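Local coordinates for 457aa long hypothetical protein (Pyrococcus horikoshii, PDB 2CSU) that is of uncharacterised function but has the domain make-up of the succinyl-CoA synthetase-like family: a Rossmann-type CoA-binding domain, a flavodoxin-like succinyl-CoA ligase domain and a ligase-CoA domain, at residues A[128-136]-A[142-150]. Residues are numbered along the deposited sequence; the frame is centred on the assembly and turned at random.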
ATOM      1  N   ASN A 128      -2.451 -30.109  -3.460  1.00 25.95           N
ATOM      2  CA  ASN A 128      -3.217 -28.907  -3.150  1.00 26.57           C
ATOM      3  C   ASN A 128      -2.325 -27.663  -3.129  1.00 27.16           C
ATOM      4  O   ASN A 128      -2.218 -26.952  -2.140  1.00 28.53           O
ATOM      5  CB  ASN A 128      -3.888 -29.093  -1.789  1.00 26.42           C
ATOM      6  CG  ASN A 128      -5.005 -28.088  -1.644  1.00 25.79           C
ATOM      7  OD1 ASN A 128      -5.564 -27.595  -2.620  1.00 26.96           O
ATOM      8  ND2 ASN A 128      -5.336 -27.786  -0.378  1.00 26.04           N
ATOM      9  N   CYS A 129      -1.635 -27.443  -4.263  1.00 26.92           N
ATOM     10  CA  CYS A 129      -0.771 -26.274  -4.375  1.00 26.62           C
ATOM     11  C   CYS A 129      -1.126 -25.458  -5.620  1.00 26.14           C
ATOM     12  O   CYS A 129      -1.837 -25.906  -6.509  1.00 25.87           O
ATOM     13  CB  CYS A 129       0.672 -26.762  -4.481  1.00 26.19           C
ATOM     14  SG  CYS A 129       0.965 -27.679  -6.010  1.00 30.45           S
ATOM     15  N   VAL A 130      -0.639 -24.204  -5.644  1.00 25.24           N
ATOM     16  CA  VAL A 130      -0.876 -23.378  -6.823  1.00 24.37           C
ATOM     17  C   VAL A 130       0.217 -23.572  -7.876  1.00 25.14           C
ATOM     18  O   VAL A 130       0.088 -23.186  -9.030  1.00 25.20           O
ATOM     19  CB  VAL A 130      -0.931 -21.913  -6.387  1.00 23.92           C
ATOM     20  CG1 VAL A 130      -0.963 -21.011  -7.619  1.00 23.94           C
ATOM     21  CG2 VAL A 130      -2.178 -21.666  -5.558  1.00 21.40           C
ATOM     22  N   GLY A 131       1.343 -24.160  -7.429  1.00 25.99           N
ATOM     23  CA  GLY A 131       2.429 -24.435  -8.362  1.00 25.50           C
ATOM     24  C   GLY A 131       3.704 -23.672  -7.993  1.00 25.69           C
ATOM     25  O   GLY A 131       3.859 -23.165  -6.890  1.00 25.90           O
ATOM     26  N   ILE A 132       4.607 -23.613  -8.973  1.00 24.94           N
ATOM     27  CA  ILE A 132       5.911 -22.955  -8.849  1.00 25.11           C
ATOM     28  C   ILE A 132       6.243 -22.064 -10.068  1.00 24.50           C
ATOM     29  O   ILE A 132       5.705 -22.236 -11.155  1.00 23.75           O
ATOM     30  CB  ILE A 132       6.994 -24.031  -8.704  1.00 24.88           C
ATOM     31  CG1 ILE A 132       7.016 -24.936  -9.939  1.00 25.19           C
ATOM     32  CG2 ILE A 132       6.703 -24.916  -7.475  1.00 24.94           C
ATOM     33  CD1 ILE A 132       8.158 -25.955  -9.899  1.00 25.56           C
HETATM   34  N   MSE A 133       7.132 -21.069  -9.841  1.00 24.69           N
HETATM   35  CA  MSE A 133       7.623 -20.214 -10.927  1.00 25.00           C
HETATM   36  C   MSE A 133       9.144 -20.024 -10.897  1.00 25.33           C
HETATM   37  O   MSE A 133       9.786 -19.990  -9.857  1.00 25.15           O
HETATM   38  CB  MSE A 133       6.997 -18.822 -10.818  1.00 26.22           C
HETATM   39  CG  MSE A 133       5.549 -18.794 -10.341  1.00 28.13           C
HETATM   40 SE   MSE A 133       4.873 -17.135 -10.488  1.00 34.42          SE
HETATM   41  CE  MSE A 133       3.253 -17.444  -9.777  1.00 32.01           C
ATOM     42  N   ASN A 134       9.713 -19.918 -12.113  1.00 25.68           N
ATOM     43  CA  ASN A 134      11.065 -19.389 -12.259  1.00 25.81           C
ATOM     44  C   ASN A 134      11.079 -18.259 -13.285  1.00 27.08           C
ATOM     45  O   ASN A 134      11.269 -18.465 -14.479  1.00 27.81           O
ATOM     46  CB  ASN A 134      11.989 -20.519 -12.709  1.00 23.85           C
ATOM     47  CG  ASN A 134      13.421 -20.039 -12.659  1.00 23.06           C
ATOM     48  OD1 ASN A 134      13.703 -18.875 -12.405  1.00 22.68           O
ATOM     49  ND2 ASN A 134      14.349 -20.983 -12.909  1.00 23.43           N
ATOM     50  N   THR A 135      10.822 -17.039 -12.785  1.00 27.78           N
ATOM     51  CA  THR A 135      10.687 -15.896 -13.676  1.00 28.74           C
ATOM     52  C   THR A 135      11.944 -15.686 -14.521  1.00 29.76           C
ATOM     53  O   THR A 135      11.895 -15.159 -15.621  1.00 30.21           O
ATOM     54  CB  THR A 135      10.394 -14.651 -12.836  1.00 28.08           C
ATOM     55  OG1 THR A 135      11.408 -14.485 -11.850  1.00 29.35           O
ATOM     56  CG2 THR A 135       9.045 -14.792 -12.130  1.00 28.37           C
ATOM     57  N   HIS A 136      13.097 -16.095 -13.961  1.00 30.71           N
ATOM     58  CA  HIS A 136      14.354 -15.878 -14.671  1.00 31.89           C
ATOM     59  C   HIS A 136      14.377 -16.550 -16.050  1.00 31.56           C
ATOM     60  O   HIS A 136      15.046 -16.116 -16.981  1.00 30.95           O
ATOM     61  CB  HIS A 136      15.490 -16.417 -13.803  1.00 33.91           C
ATOM     62  CG  HIS A 136      16.809 -15.999 -14.393  1.00 37.29           C
ATOM     63  ND1 HIS A 136      17.947 -16.723 -14.260  1.00 38.99           N
ATOM     64  CD2 HIS A 136      17.103 -14.844 -15.129  1.00 38.84           C
ATOM     65  CE1 HIS A 136      18.903 -16.023 -14.901  1.00 39.48           C
ATOM     66  NE2 HIS A 136      18.426 -14.892 -15.431  1.00 39.53           N
ATOM     67  N   THR A 142       1.962 -22.802 -13.056  1.00 22.44           N
ATOM     68  CA  THR A 142       0.871 -22.431 -12.167  1.00 24.14           C
ATOM     69  C   THR A 142      -0.383 -22.138 -12.983  1.00 25.37           C
ATOM     70  O   THR A 142      -0.334 -22.109 -14.222  1.00 24.77           O
ATOM     71  CB  THR A 142       1.229 -21.140 -11.383  1.00 24.75           C
ATOM     72  OG1 THR A 142       1.312 -20.024 -12.281  1.00 26.94           O
ATOM     73  CG2 THR A 142       2.538 -21.291 -10.699  1.00 26.17           C
ATOM     74  N   PHE A 143      -1.510 -21.921 -12.298  1.00 25.52           N
ATOM     75  CA  PHE A 143      -2.737 -21.574 -12.993  1.00 24.21           C
ATOM     76  C   PHE A 143      -3.084 -20.106 -12.745  1.00 23.75           C
ATOM     77  O   PHE A 143      -4.235 -19.695 -12.850  1.00 25.04           O
ATOM     78  CB  PHE A 143      -3.892 -22.510 -12.605  1.00 24.94           C
ATOM     79  CG  PHE A 143      -4.175 -22.576 -11.129  1.00 24.44           C
ATOM     80  CD1 PHE A 143      -4.951 -21.600 -10.509  1.00 24.11           C
ATOM     81  CD2 PHE A 143      -3.676 -23.618 -10.367  1.00 24.02           C
ATOM     82  CE1 PHE A 143      -5.225 -21.670  -9.146  1.00 23.91           C
ATOM     83  CE2 PHE A 143      -3.941 -23.703  -9.003  1.00 23.58           C
ATOM     84  CZ  PHE A 143      -4.716 -22.730  -8.388  1.00 24.26           C
ATOM     85  N   ILE A 144      -2.070 -19.311 -12.429  1.00 23.33           N
ATOM     86  CA  ILE A 144      -2.257 -17.875 -12.211  1.00 23.02           C
ATOM     87  C   ILE A 144      -1.205 -17.103 -13.010  1.00 23.34           C
ATOM     88  O   ILE A 144      -0.227 -17.677 -13.471  1.00 23.35           O
ATOM     89  CB  ILE A 144      -2.150 -17.485 -10.699  1.00 22.82           C
ATOM     90  CG1 ILE A 144      -0.731 -17.714 -10.186  1.00 21.42           C
ATOM     91  CG2 ILE A 144      -3.168 -18.286  -9.875  1.00 21.26           C
ATOM     92  CD1 ILE A 144      -0.518 -17.161  -8.775  1.00 22.47           C
ATOM     93  N   THR A 145      -1.405 -15.805 -13.193  1.00 25.03           N
ATOM     94  CA  THR A 145      -0.447 -15.016 -13.964  1.00 25.99           C
ATOM     95  C   THR A 145       0.945 -15.008 -13.307  1.00 25.78           C
ATOM     96  O   THR A 145       1.066 -15.048 -12.081  1.00 24.59           O
ATOM     97  CB  THR A 145      -0.964 -13.557 -14.153  1.00 27.61           C
ATOM     98  OG1 THR A 145      -0.139 -12.881 -15.105  1.00 31.08           O
ATOM     99  CG2 THR A 145      -0.917 -12.796 -12.851  1.00 29.25           C
ATOM    100  N   VAL A 146       1.993 -14.962 -14.127  1.00 25.99           N
ATOM    101  CA  VAL A 146       3.367 -14.970 -13.631  1.00 26.11           C
ATOM    102  C   VAL A 146       3.751 -13.650 -12.945  1.00 27.11           C
ATOM    103  O   VAL A 146       3.341 -12.568 -13.358  1.00 27.73           O
ATOM    104  CB  VAL A 146       4.378 -15.265 -14.796  1.00 26.88           C
ATOM    105  CG1 VAL A 146       4.552 -14.029 -15.671  1.00 26.01           C
ATOM    106  CG2 VAL A 146       5.715 -15.724 -14.238  1.00 27.15           C
ATOM    107  N   ALA A 147       4.527 -13.740 -11.879  1.00 27.19           N
ATOM    108  CA  ALA A 147       4.939 -12.538 -11.181  1.00 29.14           C
ATOM    109  C   ALA A 147       6.004 -11.848 -12.032  1.00 29.57           C
ATOM    110  O   ALA A 147       6.554 -12.453 -12.962  1.00 29.32           O
ATOM    111  CB  ALA A 147       5.517 -12.905  -9.801  1.00 28.82           C
ATOM    112  N   LYS A 148       6.289 -10.586 -11.734  1.00 31.06           N
ATOM    113  CA  LYS A 148       7.329  -9.887 -12.475  1.00 32.07           C
ATOM    114  C   LYS A 148       8.674 -10.481 -12.088  1.00 32.63           C
ATOM    115  O   LYS A 148       8.798 -11.143 -11.060  1.00 32.82           O
ATOM    116  CB  LYS A 148       7.324  -8.394 -12.167  1.00 33.72           C
ATOM    117  CG  LYS A 148       6.210  -7.630 -12.869  1.00 35.72           C
ATOM    118  CD  LYS A 148       6.414  -6.137 -12.751  1.00 37.16           C
ATOM    119  CE  LYS A 148       5.536  -5.373 -13.731  1.00 38.46           C
ATOM    120  NZ  LYS A 148       5.758  -3.902 -13.591  1.00 40.47           N
ATOM    121  N   LYS A 149       9.679 -10.237 -12.915  1.00 32.17           N
ATOM    122  CA  LYS A 149      11.026 -10.749 -12.653  1.00 32.91           C
ATOM    123  C   LYS A 149      11.647 -10.070 -11.427  1.00 31.91           C
ATOM    124  O   LYS A 149      11.455  -8.891 -11.172  1.00 32.21           O
ATOM    125  CB  LYS A 149      11.877 -10.468 -13.891  1.00 34.37           C
ATOM    126  CG  LYS A 149      13.013 -11.477 -14.066  1.00 37.33           C
ATOM    127  CD  LYS A 149      13.741 -11.292 -15.398  1.00 40.03           C
ATOM    128  CE  LYS A 149      14.987 -12.181 -15.513  1.00 40.83           C
ATOM    129  NZ  LYS A 149      16.084 -11.596 -14.744  1.00 43.41           N
ATOM    130  N   GLY A 150      12.379 -10.876 -10.626  1.00 30.93           N
ATOM    131  CA  GLY A 150      12.976 -10.323  -9.414  1.00 29.95           C
ATOM    132  C   GLY A 150      13.950 -11.302  -8.751  1.00 30.21           C
ATOM    133  O   GLY A 150      14.232 -12.387  -9.239  1.00 30.45           O
TER
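The selenomethionine side chain of M133 reaches from strand 131-134 onto the segment 142-150, where I144, V146 and A147 receive it. This is a beta hairpin, 131-134 antiparallel to 139-142, and its exit loop, which turns after T142 and runs back alongside 131-136 in the same direction. Both strands belong to the mixed sheet that continues through 175-181 and 152-156, separate from the parallel sheet of the CoA-binding domain. With CG anti to the carbonyl carbon (chi1 -36°) and the chain extended beyond it, M133 lays SE 3.7 Å from the backbone N of A147 and 4.1 Å from V146 CG2. Its terminal CE goes on to I144 CD1, 3.9 Å away. V130 completes the apolar cluster with its two branches: CG1 meets I144 CD1 at 4.0 Å, while CG2 touches CZ of the F143 ring, and CG1 also sits over one face of that ring, offset toward the rim. T142 wedges in by its methyl, CG2 standing 3.3 Å from I132 O, while its OG1 hydrogen-bonds to N140 OD1. Farther along, the T135 methyl packs against V146 CG2 and the carbonyl O of A147, whereas its hydroxyl hydrogen-bonds to F176 O.

Strand 175-181 holds both segments: G131, M133 and T135 bond to it through their backbones; K148 does the same, and its NZ forms a salt bridge with D173 OD1. Helix 159-171 covers I144 with A163 and Y167, and F143 meets F381 of the second subunit edge-to-face, so the interface reaches the contact at F143. At the other end the extended K149 chain brings CE to the edge of the H136 ring, near its plane and 3.4 Å from CD2; the bend at chi4 (-78°) places NZ also 3.4 Å from H136 CD2.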